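Local coordinates for protein glucoamylase (Thermoanaerobacterium thermosaccharolyticum, PDB 1LF6) that hydrolyses terminal alpha-1,4-linked glucose units one after another from the non-reducing ends of starch-like chains, releasing beta-D-glucose, at residues G433-E438 with Y502-G507; D514-I519 with G523-Q528; A446-E451 with K483-L488; I428-G433 with D479-L484; S561-D566 with R575-G580. All blocks are in the same frame, centred on the assembly; numbering follows the deposited sequence.

Contact 1: G433-E438 with Y502-G507; sequences GQERWE and YIRIAG
Glu435 reaches from its loop toward Arg504 and Ile505, and its side chain folds back on itself to do so. From CB, chi1 of 35° brings CG between the backbone N and the carbonyl carbon, where CG lies 3.9 Å from Ile505 CD1, an apolar neighbour suited to a methylene. A second bend (chi2 59°) turns the carboxylate across the guanidinium, the two planes 82° apart. These loops belong to the (alpha/alpha) barrel of family GH15, and Glu435 is the probable proton acceptor of its active site. At the tip, OE1 accepts from the backbone N of Glu439. OE2 takes an almost straight salt-bridge hydrogen bond from Arg504 NH1, 3.0 Å away, which comes from above one face of the carboxylate plane. From the opposite face Trp437 N reaches OE2 at 2.9 Å, within the type I turn Glu435-Glu438. A water donates to OE2 at 2.6 Å and accepts from Arg504 NE. Arg504, an extended side chain long enough to span the gap, also bridges to Glu439, while its NH1 meets Trp437 CD1 at the indole edge.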
# COMPACT_ATOMS: atom_id res chain seq x y z
N GLY A 433 9.12 -21.64 -9.30
CA GLY A 433 7.77 -21.78 -9.81
C GLY A 433 7.37 -20.48 -10.49
O GLY A 433 6.67 -20.48 -11.50
N GLN A 434 7.80 -19.38 -9.91
CA GLN A 434 7.52 -18.07 -10.47
C GLN A 434 8.55 -17.07 -9.96
O GLN A 434 9.07 -17.21 -8.85
CB GLN A 434 6.09 -17.62 -10.12
CG GLN A 434 5.76 -17.65 -8.66
CD GLN A 434 4.26 -17.58 -8.39
OE1 GLN A 434 3.84 -17.27 -7.29
NE2 GLN A 434 3.46 -17.89 -9.41
N GLU A 435 8.88 -16.09 -10.80
CA GLU A 435 9.83 -15.05 -10.44
C GLU A 435 9.08 -13.99 -9.64
O GLU A 435 7.90 -14.17 -9.35
CB GLU A 435 10.50 -14.47 -11.69
CG GLU A 435 9.59 -14.39 -12.92
CD GLU A 435 8.35 -13.53 -12.69
OE1 GLU A 435 7.27 -14.10 -12.42
OE2 GLU A 435 8.46 -12.30 -12.78
N ARG A 436 9.74 -12.89 -9.30
CA ARG A 436 9.09 -11.90 -8.44
C ARG A 436 7.82 -11.20 -8.93
O ARG A 436 7.10 -10.61 -8.12
CB ARG A 436 10.12 -10.87 -7.97
CG ARG A 436 10.63 -9.89 -9.00
CD ARG A 436 11.64 -8.96 -8.33
NE ARG A 436 12.07 -7.85 -9.19
CZ ARG A 436 12.77 -6.81 -8.75
NH1 ARG A 436 13.11 -5.84 -9.59
NH2 ARG A 436 13.12 -6.73 -7.48
N TRP A 437 7.51 -11.26 -10.22
CA TRP A 437 6.29 -10.64 -10.69
C TRP A 437 5.13 -11.63 -10.53
O TRP A 437 3.98 -11.33 -10.85
CB TRP A 437 6.43 -10.19 -12.15
CG TRP A 437 7.53 -9.17 -12.38
CD1 TRP A 437 8.39 -9.13 -13.44
CD2 TRP A 437 7.89 -8.07 -11.52
NE1 TRP A 437 9.26 -8.07 -13.30
CE2 TRP A 437 8.98 -7.41 -12.13
CE3 TRP A 437 7.40 -7.58 -10.30
CZ2 TRP A 437 9.59 -6.28 -11.57
CZ3 TRP A 437 8.01 -6.45 -9.74
CH2 TRP A 437 9.09 -5.82 -10.37
N GLU A 438 5.46 -12.83 -10.04
CA GLU A 438 4.49 -13.89 -9.77
C GLU A 438 3.75 -14.41 -11.00
O GLU A 438 2.58 -14.77 -10.91
CB GLU A 438 3.46 -13.40 -8.76
CG GLU A 438 4.06 -12.61 -7.60
CD GLU A 438 3.05 -12.31 -6.52
OE1 GLU A 438 2.24 -11.37 -6.70
OE2 GLU A 438 3.04 -13.03 -5.50
N TYR A 502 21.22 -10.78 -20.33
CA TYR A 502 20.47 -11.67 -19.45
C TYR A 502 19.02 -11.50 -19.89
O TYR A 502 18.58 -10.38 -20.16
CB TYR A 502 20.57 -11.24 -17.98
CG TYR A 502 21.90 -11.51 -17.32
CD1 TYR A 502 22.80 -10.48 -17.04
CD2 TYR A 502 22.27 -12.82 -16.98
CE1 TYR A 502 24.03 -10.74 -16.44
CE2 TYR A 502 23.51 -13.08 -16.39
CZ TYR A 502 24.39 -12.04 -16.13
OH TYR A 502 25.62 -12.31 -15.58
N ILE A 503 18.28 -12.60 -19.97
CA ILE A 503 16.88 -12.50 -20.35
C ILE A 503 16.05 -12.50 -19.08
O ILE A 503 16.58 -12.73 -17.99
CB ILE A 503 16.46 -13.68 -21.27
CG1 ILE A 503 16.58 -15.02 -20.54
CG2 ILE A 503 17.32 -13.67 -22.52
CD1 ILE A 503 16.24 -16.25 -21.43
N ARG A 504 14.75 -12.24 -19.20
CA ARG A 504 13.89 -12.22 -18.04
C ARG A 504 13.88 -13.58 -17.34
O ARG A 504 14.08 -13.68 -16.13
CB ARG A 504 12.45 -11.86 -18.42
CG ARG A 504 11.51 -11.88 -17.23
CD ARG A 504 10.07 -11.60 -17.61
NE ARG A 504 9.17 -11.80 -16.47
CZ ARG A 504 7.85 -11.88 -16.55
NH1 ARG A 504 7.12 -12.07 -15.46
NH2 ARG A 504 7.25 -11.80 -17.74
N ILE A 505 13.65 -14.63 -18.12
CA ILE A 505 13.62 -15.96 -17.55
C ILE A 505 13.74 -17.04 -18.63
O ILE A 505 13.16 -16.93 -19.70
CB ILE A 505 12.32 -16.13 -16.71
CG1 ILE A 505 12.40 -17.40 -15.85
CG2 ILE A 505 11.11 -16.14 -17.62
CD1 ILE A 505 11.43 -17.40 -14.69
N ALA A 506 14.55 -18.05 -18.34
CA ALA A 506 14.78 -19.16 -19.26
C ALA A 506 13.92 -20.35 -18.85
O ALA A 506 13.80 -20.66 -17.67
CB ALA A 506 16.26 -19.55 -19.23
N GLY A 507 13.32 -21.02 -19.83
CA GLY A 507 12.47 -22.16 -19.54
C GLY A 507 13.22 -23.48 -19.52
O GLY A 507 12.81 -24.43 -18.85
O HOH W 1 10.58 -11.52 -13.97

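Contact 2: D514-I519 with G523-Q528; sequences DFMINI and GGVYDQ
Strands Met516-Ile519 and Gly524-Asp527 run antiparallel, their axes approaching to 4.5 Å with 148° between their directions. Ile517 and Tyr526 form a hydrogen-bonded pair: Ile517 N gives to Tyr526 O at 2.8 Å and Tyr526 N returns a bond to Ile517 O at 3.1 Å. Just past the strand ends, Gln528 N donates to Phe515 O. Met516, flexible enough to bend at chi2 and chi3, curls its methyl back onto the neighbouring strand, where CE presses tightly on Val525 CG1 at 3.4 Å. On the face of Ile517 and Tyr526, Ile519 CG1 meets the edge of the tyrosine ring at CD1, 3.6 Å away. Asp527 swings CG away from its own N (chi1 176°), which lets OD2 accept from Phe515 N at 3.0 Å; OD1 accepts from Lys529 N. An alanine in place of this aspartate would probably leave both N-H groups without these acceptors and let the hairpin's open end fray. The whole is a two-stranded beta hairpin, with the buried side chain of Ile517 about 9 Å from that of Glu435, the probable proton acceptor.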
# COMPACT_ATOMS: atom_id res chain seq x y z
N ASP A 514 15.43 -21.90 -28.44
CA ASP A 514 14.13 -21.32 -28.67
C ASP A 514 13.18 -21.93 -27.65
O ASP A 514 13.28 -23.12 -27.33
CB ASP A 514 13.66 -21.63 -30.10
CG ASP A 514 14.47 -20.90 -31.15
OD1 ASP A 514 14.37 -21.27 -32.34
OD2 ASP A 514 15.20 -19.95 -30.80
N PHE A 515 12.28 -21.12 -27.11
CA PHE A 515 11.32 -21.59 -26.11
C PHE A 515 10.28 -20.49 -25.97
O PHE A 515 10.59 -19.37 -25.56
CB PHE A 515 12.05 -21.85 -24.79
CG PHE A 515 11.18 -22.48 -23.73
CD1 PHE A 515 10.40 -21.69 -22.89
CD2 PHE A 515 11.17 -23.86 -23.55
CE1 PHE A 515 9.61 -22.27 -21.90
CE2 PHE A 515 10.38 -24.45 -22.57
CZ PHE A 515 9.60 -23.65 -21.74
N MET A 516 9.04 -20.81 -26.32
CA MET A 516 7.94 -19.85 -26.26
C MET A 516 7.34 -19.74 -24.87
O MET A 516 7.09 -20.76 -24.21
CB MET A 516 6.85 -20.24 -27.25
CG MET A 516 7.29 -20.26 -28.70
SD MET A 516 7.84 -18.62 -29.25
CE MET A 516 6.29 -17.82 -29.51
N ILE A 517 7.11 -18.52 -24.42
CA ILE A 517 6.51 -18.31 -23.11
C ILE A 517 5.23 -17.50 -23.26
O ILE A 517 5.06 -16.77 -24.23
CB ILE A 517 7.47 -17.59 -22.15
CG1 ILE A 517 7.77 -16.18 -22.65
CG2 ILE A 517 8.74 -18.39 -22.02
CD1 ILE A 517 8.66 -15.37 -21.71
N ASN A 518 4.33 -17.66 -22.30
CA ASN A 518 3.06 -16.96 -22.33
C ASN A 518 3.08 -15.82 -21.32
O ASN A 518 3.18 -16.04 -20.12
CB ASN A 518 1.92 -17.94 -22.00
CG ASN A 518 1.99 -19.21 -22.83
OD1 ASN A 518 2.82 -20.09 -22.58
ND2 ASN A 518 1.12 -19.31 -23.83
N ILE A 519 2.97 -14.60 -21.83
CA ILE A 519 2.98 -13.42 -20.97
C ILE A 519 1.63 -13.27 -20.30
O ILE A 519 0.59 -13.39 -20.95
CB ILE A 519 3.29 -12.14 -21.78
CG1 ILE A 519 4.65 -12.27 -22.48
CG2 ILE A 519 3.28 -10.92 -20.86
CD1 ILE A 519 5.83 -12.39 -21.53
N GLY A 523 -0.65 -10.48 -22.25
CA GLY A 523 0.53 -9.95 -22.91
C GLY A 523 0.94 -10.58 -24.23
O GLY A 523 1.62 -9.93 -25.03
N GLY A 524 0.55 -11.83 -24.47
CA GLY A 524 0.91 -12.48 -25.72
C GLY A 524 1.90 -13.63 -25.57
O GLY A 524 2.30 -14.00 -24.46
N VAL A 525 2.31 -14.20 -26.71
CA VAL A 525 3.26 -15.31 -26.71
C VAL A 525 4.53 -14.90 -27.44
O VAL A 525 4.48 -14.46 -28.59
CB VAL A 525 2.65 -16.55 -27.42
CG1 VAL A 525 3.64 -17.71 -27.37
CG2 VAL A 525 1.35 -16.93 -26.75
N TYR A 526 5.67 -15.04 -26.77
CA TYR A 526 6.96 -14.67 -27.37
C TYR A 526 8.05 -15.68 -27.02
O TYR A 526 7.87 -16.52 -26.15
CB TYR A 526 7.40 -13.29 -26.89
CG TYR A 526 6.34 -12.22 -27.00
CD1 TYR A 526 5.36 -12.07 -26.02
CD2 TYR A 526 6.28 -11.39 -28.13
CE1 TYR A 526 4.35 -11.14 -26.15
CE2 TYR A 526 5.26 -10.46 -28.27
CZ TYR A 526 4.30 -10.33 -27.28
OH TYR A 526 3.29 -9.42 -27.42
N ASP A 527 9.18 -15.58 -27.71
CA ASP A 527 10.32 -16.44 -27.44
C ASP A 527 11.02 -15.83 -26.22
O ASP A 527 11.10 -14.61 -26.10
CB ASP A 527 11.26 -16.48 -28.64
CG ASP A 527 12.51 -17.30 -28.36
OD1 ASP A 527 13.54 -16.71 -27.95
OD2 ASP A 527 12.47 -18.53 -28.54
N GLN A 528 11.50 -16.69 -25.32
CA GLN A 528 12.16 -16.23 -24.10
C GLN A 528 13.25 -15.18 -24.33
O GLN A 528 13.43 -14.29 -23.51
CB GLN A 528 12.75 -17.43 -23.33
CG GLN A 528 13.72 -18.28 -24.12
CD GLN A 528 14.34 -19.39 -23.29
OE1 GLN A 528 13.77 -19.83 -22.29
NE2 GLN A 528 15.51 -19.86 -23.71
O HOH W 2 -0.06 -15.63 -22.80

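Contact 3: A446-E451 with K483-L488; sequences ATMAAE and KLIDNL
Asp486 OD2 is held by both the hydroxyl of Tyr502 and the ammonium of Lys545, and this polar grip lies on the helical turn that carries Ile485 and Leu488 against Met448. Across the contact itself everything is apolar. Met448, on helix 445-464, is extended from CA to the sulfur (chi2 -174°) and then bends (chi3 78°), which brings CE against both partners. There CE lies 4.0 Å from Ile485 CG1 and 4.0 Å from Leu488 CD1. Lower on the chain, Met448 CB passes Ile485 CG1 at 4.1 Å, the two side chains sliding past each other in opposite directions. Leu488 comes in at about a right angle. Helix 468-489 is kinked here, N of Asp486 and Asn487 lacking bonds to the preceding turn, yet Leu488 N regains Leu484 O at 2.9 Å. These are consecutive helices of the alpha-helical toroid. With only carbon meeting carbon at ordinary van der Waals spacing, the contact depends on dispersion and exclusion of water, and a supple thioether can fit its methyl between branched neighbours without any fixed bond direction.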
# COMPACT_ATOMS: atom_id res chain seq x y z
N ALA A 446 17.18 -12.71 -11.28
CA ALA A 446 16.80 -12.09 -10.02
C ALA A 446 16.56 -13.14 -8.95
O ALA A 446 17.08 -13.04 -7.84
CB ALA A 446 15.55 -11.23 -10.19
N THR A 447 15.78 -14.17 -9.29
CA THR A 447 15.49 -15.24 -8.33
C THR A 447 16.76 -16.01 -7.95
O THR A 447 17.00 -16.28 -6.78
CB THR A 447 14.47 -16.23 -8.91
OG1 THR A 447 13.25 -15.54 -9.19
CG2 THR A 447 14.19 -17.35 -7.91
N MET A 448 17.58 -16.37 -8.94
CA MET A 448 18.81 -17.08 -8.65
C MET A 448 19.76 -16.23 -7.80
O MET A 448 20.52 -16.77 -6.99
CB MET A 448 19.50 -17.52 -9.94
CG MET A 448 18.76 -18.63 -10.67
SD MET A 448 19.68 -19.23 -12.07
CE MET A 448 20.88 -20.28 -11.26
N ALA A 449 19.73 -14.91 -7.99
CA ALA A 449 20.59 -14.02 -7.21
C ALA A 449 20.18 -14.13 -5.75
O ALA A 449 21.02 -14.20 -4.86
CB ALA A 449 20.44 -12.57 -7.69
N ALA A 450 18.87 -14.14 -5.52
CA ALA A 450 18.32 -14.26 -4.17
C ALA A 450 18.69 -15.60 -3.55
O ALA A 450 18.99 -15.67 -2.36
CB ALA A 450 16.80 -14.09 -4.21
N GLU A 451 18.65 -16.66 -4.36
CA GLU A 451 18.97 -18.00 -3.89
C GLU A 451 20.44 -18.14 -3.49
O GLU A 451 20.76 -18.80 -2.50
CB GLU A 451 18.63 -19.06 -4.95
CG GLU A 451 17.13 -19.20 -5.23
CD GLU A 451 16.83 -20.25 -6.28
OE1 GLU A 451 16.60 -21.42 -5.90
OE2 GLU A 451 16.83 -19.91 -7.48
N LYS A 483 27.81 -20.04 -10.28
CA LYS A 483 28.57 -20.29 -11.50
C LYS A 483 27.67 -20.66 -12.68
O LYS A 483 28.09 -20.59 -13.83
CB LYS A 483 29.59 -21.43 -11.28
CG LYS A 483 30.81 -21.08 -10.43
CD LYS A 483 31.74 -20.11 -11.15
CE LYS A 483 33.16 -20.13 -10.57
NZ LYS A 483 33.24 -19.66 -9.17
N LEU A 484 26.43 -21.05 -12.39
CA LEU A 484 25.49 -21.44 -13.45
C LEU A 484 24.55 -20.33 -13.92
O LEU A 484 23.90 -20.47 -14.95
CB LEU A 484 24.66 -22.63 -12.98
CG LEU A 484 25.46 -23.91 -12.71
CD1 LEU A 484 24.52 -24.99 -12.23
CD2 LEU A 484 26.18 -24.35 -13.98
N ILE A 485 24.47 -19.24 -13.16
CA ILE A 485 23.59 -18.13 -13.52
C ILE A 485 23.77 -17.74 -14.98
O ILE A 485 22.79 -17.66 -15.73
CB ILE A 485 23.86 -16.90 -12.61
CG1 ILE A 485 23.36 -17.18 -11.19
CG2 ILE A 485 23.16 -15.66 -13.19
CD1 ILE A 485 23.62 -16.05 -10.22
N ASP A 486 25.01 -17.51 -15.39
CA ASP A 486 25.29 -17.11 -16.76
C ASP A 486 24.89 -18.16 -17.77
O ASP A 486 24.23 -17.85 -18.76
CB ASP A 486 26.78 -16.78 -16.92
CG ASP A 486 27.17 -15.49 -16.22
OD1 ASP A 486 28.35 -15.11 -16.29
OD2 ASP A 486 26.28 -14.87 -15.60
N ASN A 487 25.28 -19.41 -17.53
CA ASN A 487 24.94 -20.45 -18.49
C ASN A 487 23.45 -20.73 -18.59
O ASN A 487 22.99 -21.22 -19.62
CB ASN A 487 25.71 -21.74 -18.15
CG ASN A 487 27.09 -21.77 -18.79
OD1 ASN A 487 27.74 -20.73 -18.94
ND2 ASN A 487 27.55 -22.95 -19.16
N LEU A 488 22.70 -20.39 -17.56
CA LEU A 488 21.26 -20.62 -17.59
C LEU A 488 20.41 -19.43 -18.01
O LEU A 488 19.31 -19.61 -18.54
CB LEU A 488 20.77 -21.12 -16.23
CG LEU A 488 21.22 -22.52 -15.81
CD1 LEU A 488 20.81 -22.79 -14.37
CD2 LEU A 488 20.59 -23.55 -16.73

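Contact 4: I428-G433 with D479-L484; sequences IGPKTG and DNWQKL. With SO4 (sulfate ion), chain C.
A CH-pi contact of a proline on a tryptophan joins the loop that follows helix 414-428 to helix 468-489 in the catalytic (alpha/alpha) barrel, away from the active-site residues. Pro430 lies over one face of the Trp481 indole: its CB is 3.8 Å from the centroid of the six-membered ring and only 19° off the ring normal. CD touches the same face 3.6 Å from Trp481 CE2, at the junction of the two rings. The peptide bond before Pro430 is cis, which brings the alpha carbons of Gly429 and Pro430 to the same side, and Gly429 C comes within 3.4 Å of Trp481 CZ2. Glycine suits that place because a beta carbon on it would run into Trp481 CH2. Glu451 and Leu455 of helix 445-464 also pack against Trp481. Beyond the proline, Lys431 bends at chi2 and chi3, and its NZ donates to O1 of a sulfate at 2.9 Å; Tyr443 and Ser509 hold the same anion, probably a guest from the crystallisation liquor. Replacing Trp481 with alanine would remove the indole face and is likely to leave a gap beneath Pro430, with the cis Gly429-Pro430 peptide less firmly seated. No hydrogen bond crosses between loop and helix, so the hold rests on dispersion and on proline C-H groups, probably somewhat polarised near the ring nitrogen, meeting the electron-rich indole face.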
# COMPACT_ATOMS: atom_id res chain seq x y z
N ILE A 428 14.42 -27.81 -4.10
CA ILE A 428 13.75 -27.47 -5.36
C ILE A 428 14.47 -26.51 -6.29
O ILE A 428 14.18 -26.47 -7.49
CB ILE A 428 12.34 -26.92 -5.09
CG1 ILE A 428 12.41 -25.73 -4.14
CG2 ILE A 428 11.46 -28.02 -4.51
CD1 ILE A 428 11.07 -25.08 -3.89
N GLY A 429 15.41 -25.73 -5.77
CA GLY A 429 16.14 -24.79 -6.61
C GLY A 429 17.08 -25.47 -7.59
O GLY A 429 17.24 -26.68 -7.55
N PRO A 430 17.74 -24.70 -8.47
CA PRO A 430 17.65 -23.25 -8.57
C PRO A 430 16.44 -22.74 -9.36
O PRO A 430 16.16 -21.54 -9.36
CB PRO A 430 18.97 -22.87 -9.23
CG PRO A 430 19.20 -24.02 -10.16
CD PRO A 430 18.85 -25.21 -9.29
N LYS A 431 15.73 -23.64 -10.04
CA LYS A 431 14.57 -23.22 -10.81
C LYS A 431 13.47 -22.78 -9.85
O LYS A 431 13.41 -23.25 -8.72
CB LYS A 431 14.05 -24.35 -11.72
CG LYS A 431 12.92 -23.90 -12.63
CD LYS A 431 12.93 -24.57 -14.00
CE LYS A 431 12.24 -25.91 -14.01
NZ LYS A 431 11.96 -26.35 -15.41
N THR A 432 12.61 -21.87 -10.31
CA THR A 432 11.53 -21.37 -9.46
C THR A 432 10.16 -21.52 -10.12
O THR A 432 10.06 -21.53 -11.35
CB THR A 432 11.78 -19.88 -9.11
OG1 THR A 432 10.82 -19.44 -8.13
CG2 THR A 432 11.66 -19.01 -10.36
N GLY A 433 9.12 -21.64 -9.30
CA GLY A 433 7.77 -21.78 -9.81
C GLY A 433 7.37 -20.48 -10.49
O GLY A 433 6.67 -20.48 -11.50
N ASP A 479 27.73 -21.65 -4.44
CA ASP A 479 28.82 -21.45 -5.39
C ASP A 479 28.49 -22.09 -6.74
O ASP A 479 28.78 -21.51 -7.79
CB ASP A 479 30.11 -22.06 -4.85
CG ASP A 479 30.68 -21.29 -3.67
OD1 ASP A 479 31.70 -21.74 -3.11
OD2 ASP A 479 30.13 -20.23 -3.31
N ASN A 480 27.88 -23.27 -6.70
CA ASN A 480 27.51 -23.98 -7.91
C ASN A 480 26.47 -23.18 -8.70
O ASN A 480 26.65 -22.92 -9.90
CB ASN A 480 26.95 -25.36 -7.56
CG ASN A 480 26.47 -26.12 -8.79
OD1 ASN A 480 27.24 -26.40 -9.71
ND2 ASN A 480 25.19 -26.47 -8.80
N TRP A 481 25.39 -22.80 -8.03
CA TRP A 481 24.34 -22.03 -8.68
C TRP A 481 24.85 -20.69 -9.17
O TRP A 481 24.45 -20.21 -10.23
CB TRP A 481 23.16 -21.83 -7.72
CG TRP A 481 22.45 -23.11 -7.36
CD1 TRP A 481 22.77 -24.38 -7.78
CD2 TRP A 481 21.32 -23.25 -6.49
NE1 TRP A 481 21.89 -25.28 -7.23
CE2 TRP A 481 20.99 -24.62 -6.44
CE3 TRP A 481 20.54 -22.34 -5.76
CZ2 TRP A 481 19.92 -25.11 -5.68
CZ3 TRP A 481 19.48 -22.83 -5.01
CH2 TRP A 481 19.18 -24.19 -4.97
N GLN A 482 25.76 -20.08 -8.42
CA GLN A 482 26.32 -18.79 -8.80
C GLN A 482 27.08 -18.93 -10.12
O GLN A 482 26.99 -18.06 -10.99
CB GLN A 482 27.25 -18.27 -7.71
CG GLN A 482 27.61 -16.77 -7.81
CD GLN A 482 28.74 -16.48 -8.78
OE1 GLN A 482 29.57 -17.34 -9.08
NE2 GLN A 482 28.80 -15.24 -9.26
N LYS A 483 27.81 -20.04 -10.28
CA LYS A 483 28.57 -20.29 -11.50
C LYS A 483 27.67 -20.66 -12.68
O LYS A 483 28.09 -20.59 -13.83
CB LYS A 483 29.59 -21.43 -11.28
CG LYS A 483 30.81 -21.08 -10.43
CD LYS A 483 31.74 -20.11 -11.15
CE LYS A 483 33.16 -20.13 -10.57
NZ LYS A 483 33.24 -19.66 -9.17
N LEU A 484 26.43 -21.05 -12.39
CA LEU A 484 25.49 -21.44 -13.45
C LEU A 484 24.55 -20.33 -13.92
O LEU A 484 23.90 -20.47 -14.95
CB LEU A 484 24.66 -22.63 -12.98
CG LEU A 484 25.46 -23.91 -12.71
CD1 LEU A 484 24.52 -24.99 -12.23
CD2 LEU A 484 26.18 -24.35 -13.98
S SO4 C . 15.23 -27.89 -17.44
O1 SO4 C . 14.32 -26.81 -17.00
O2 SO4 C . 14.45 -29.14 -17.61
O3 SO4 C . 15.85 -27.52 -18.73
O4 SO4 C . 16.28 -28.09 -16.43

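Contact 5: S561-D566 with R575-G580; sequences STIKVD and RYNHDG
A type II beta turn, Tyr576 to Asp579, packs its Asn577 corner against Thr562 and Ile563, where helix 550-562 ends and the chain turns into the hairpin strand 564-567. In this part of the catalytic domain the side chain of Tyr576 lies about 6 Å from that of Glu435, the probable proton acceptor, and makes a cation-pi contact with Arg504. The turn requires a positive phi at its third residue, and His578 adopts it (72°), its ring stacked on Tyr526. Asn577 suits the corner because its OD1 can accept from Val532 N; its ND2 lies 3.4 Å from Thr562 OG1. That hydroxyl bonds back to Val558 O, in the last turn of its own helix, as threonines at helix ends can. Across the turn, Asp579 CB sits 3.6 Å above the plane of the Tyr576 ring, offset toward its rim, and the carboxylate forms a weak salt bridge from OD1 to Arg575 NH2 at 3.4 Å. Ile563 fills the apolar part. With CG1 between the backbone N and the carbonyl carbon (chi1 56°), CG2 is left beside N and faces the turn, 3.7 Å from Asn577 N, and the other branch ends with CD1 4.1 Å from Tyr576 CA.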
# COMPACT_ATOMS: atom_id res chain seq x y z
N SER A 561 17.27 0.39 -24.24
CA SER A 561 16.86 0.58 -25.63
C SER A 561 15.43 0.09 -25.86
O SER A 561 14.78 0.49 -26.81
CB SER A 561 17.79 -0.17 -26.58
OG SER A 561 19.11 0.31 -26.47
N THR A 562 14.94 -0.77 -24.97
CA THR A 562 13.61 -1.33 -25.16
C THR A 562 12.54 -0.98 -24.14
O THR A 562 11.37 -0.84 -24.50
CB THR A 562 13.69 -2.87 -25.25
OG1 THR A 562 14.10 -3.41 -23.99
CG2 THR A 562 14.70 -3.29 -26.30
N ILE A 563 12.91 -0.83 -22.87
CA ILE A 563 11.91 -0.55 -21.86
C ILE A 563 12.20 0.61 -20.92
O ILE A 563 11.71 0.64 -19.78
CB ILE A 563 11.60 -1.82 -21.03
CG1 ILE A 563 12.89 -2.37 -20.42
CG2 ILE A 563 10.95 -2.88 -21.93
CD1 ILE A 563 12.68 -3.58 -19.53
N LYS A 564 13.01 1.56 -21.38
CA LYS A 564 13.31 2.74 -20.60
C LYS A 564 12.52 3.89 -21.21
O LYS A 564 12.37 3.98 -22.43
CB LYS A 564 14.80 3.08 -20.65
CG LYS A 564 15.14 4.38 -19.92
CD LYS A 564 16.59 4.79 -20.08
CE LYS A 564 16.84 6.10 -19.34
NZ LYS A 564 18.22 6.63 -19.53
N VAL A 565 11.97 4.75 -20.36
CA VAL A 565 11.22 5.91 -20.84
C VAL A 565 11.58 7.13 -20.00
O VAL A 565 11.53 7.08 -18.77
CB VAL A 565 9.68 5.71 -20.74
CG1 VAL A 565 8.97 7.01 -21.12
CG2 VAL A 565 9.23 4.58 -21.67
N ASP A 566 11.98 8.21 -20.67
CA ASP A 566 12.31 9.45 -19.99
C ASP A 566 11.03 10.29 -19.89
O ASP A 566 10.64 10.94 -20.85
CB ASP A 566 13.35 10.26 -20.77
CG ASP A 566 14.77 9.78 -20.53
OD1 ASP A 566 15.20 9.81 -19.35
OD2 ASP A 566 15.44 9.38 -21.50
N ARG A 575 8.45 -3.23 -16.30
CA ARG A 575 8.95 -4.44 -15.65
C ARG A 575 9.60 -5.37 -16.68
O ARG A 575 10.54 -6.10 -16.36
CB ARG A 575 7.81 -5.20 -14.97
CG ARG A 575 6.95 -4.36 -14.05
CD ARG A 575 5.57 -5.00 -13.95
NE ARG A 575 5.46 -6.00 -12.90
CZ ARG A 575 4.53 -6.95 -12.87
NH1 ARG A 575 4.50 -7.81 -11.86
NH2 ARG A 575 3.64 -7.05 -13.85
N TYR A 576 9.08 -5.34 -17.90
CA TYR A 576 9.60 -6.16 -19.01
C TYR A 576 8.77 -5.86 -20.26
O TYR A 576 7.67 -5.32 -20.15
CB TYR A 576 9.51 -7.66 -18.67
CG TYR A 576 8.13 -8.14 -18.30
CD1 TYR A 576 7.18 -8.46 -19.28
CD2 TYR A 576 7.75 -8.25 -16.96
CE1 TYR A 576 5.90 -8.88 -18.93
CE2 TYR A 576 6.46 -8.67 -16.60
CZ TYR A 576 5.55 -8.98 -17.60
OH TYR A 576 4.28 -9.38 -17.25
N ASN A 577 9.29 -6.20 -21.43
CA ASN A 577 8.55 -5.92 -22.67
C ASN A 577 7.25 -6.70 -22.73
O ASN A 577 7.19 -7.86 -22.34
CB ASN A 577 9.38 -6.30 -23.91
CG ASN A 577 10.84 -6.50 -23.61
OD1 ASN A 577 11.21 -7.35 -22.80
ND2 ASN A 577 11.69 -5.72 -24.27
N HIS A 578 6.20 -6.03 -23.21
CA HIS A 578 4.88 -6.62 -23.38
C HIS A 578 4.11 -6.86 -22.09
O HIS A 578 3.15 -7.63 -22.06
CB HIS A 578 4.99 -7.92 -24.18
CG HIS A 578 5.75 -7.77 -25.46
ND1 HIS A 578 5.34 -6.94 -26.47
CD2 HIS A 578 6.93 -8.31 -25.87
CE1 HIS A 578 6.22 -6.96 -27.45
NE2 HIS A 578 7.19 -7.79 -27.11
N ASP A 579 4.54 -6.21 -21.01
CA ASP A 579 3.88 -6.34 -19.73
C ASP A 579 2.45 -5.82 -19.93
O ASP A 579 2.24 -4.77 -20.52
CB ASP A 579 4.61 -5.49 -18.68
CG ASP A 579 3.97 -5.57 -17.30
OD1 ASP A 579 3.02 -6.36 -17.10
OD2 ASP A 579 4.44 -4.84 -16.40
N GLY A 580 1.47 -6.57 -19.45
CA GLY A 580 0.09 -6.14 -19.62
C GLY A 580 -0.60 -5.74 -18.33
O GLY A 580 -1.77 -5.37 -18.36

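How the contacts relate
Contacts 1 and 3 are buried, whereas contacts 2, 4 and 5 are partly buried and include partly exposed residues. Contacts 3 and 4 share helix 468-489 and the residues Lys483 and Leu484, and both are apolar, one through aliphatic carbon and the other through an aromatic face. Contact 3 is nested inside the loop closed by contact 1, while contacts 1 and 4 cross along the chain and meet at Gly433. Contact 1, which holds the probable catalytic glutamates, is the one ruled by charge. Contact 2 relies on backbone bonding, and its Gln528 OE1 reaches Gly507 N of contact 1. Contact 5 adjoins both, through Tyr576 and His578.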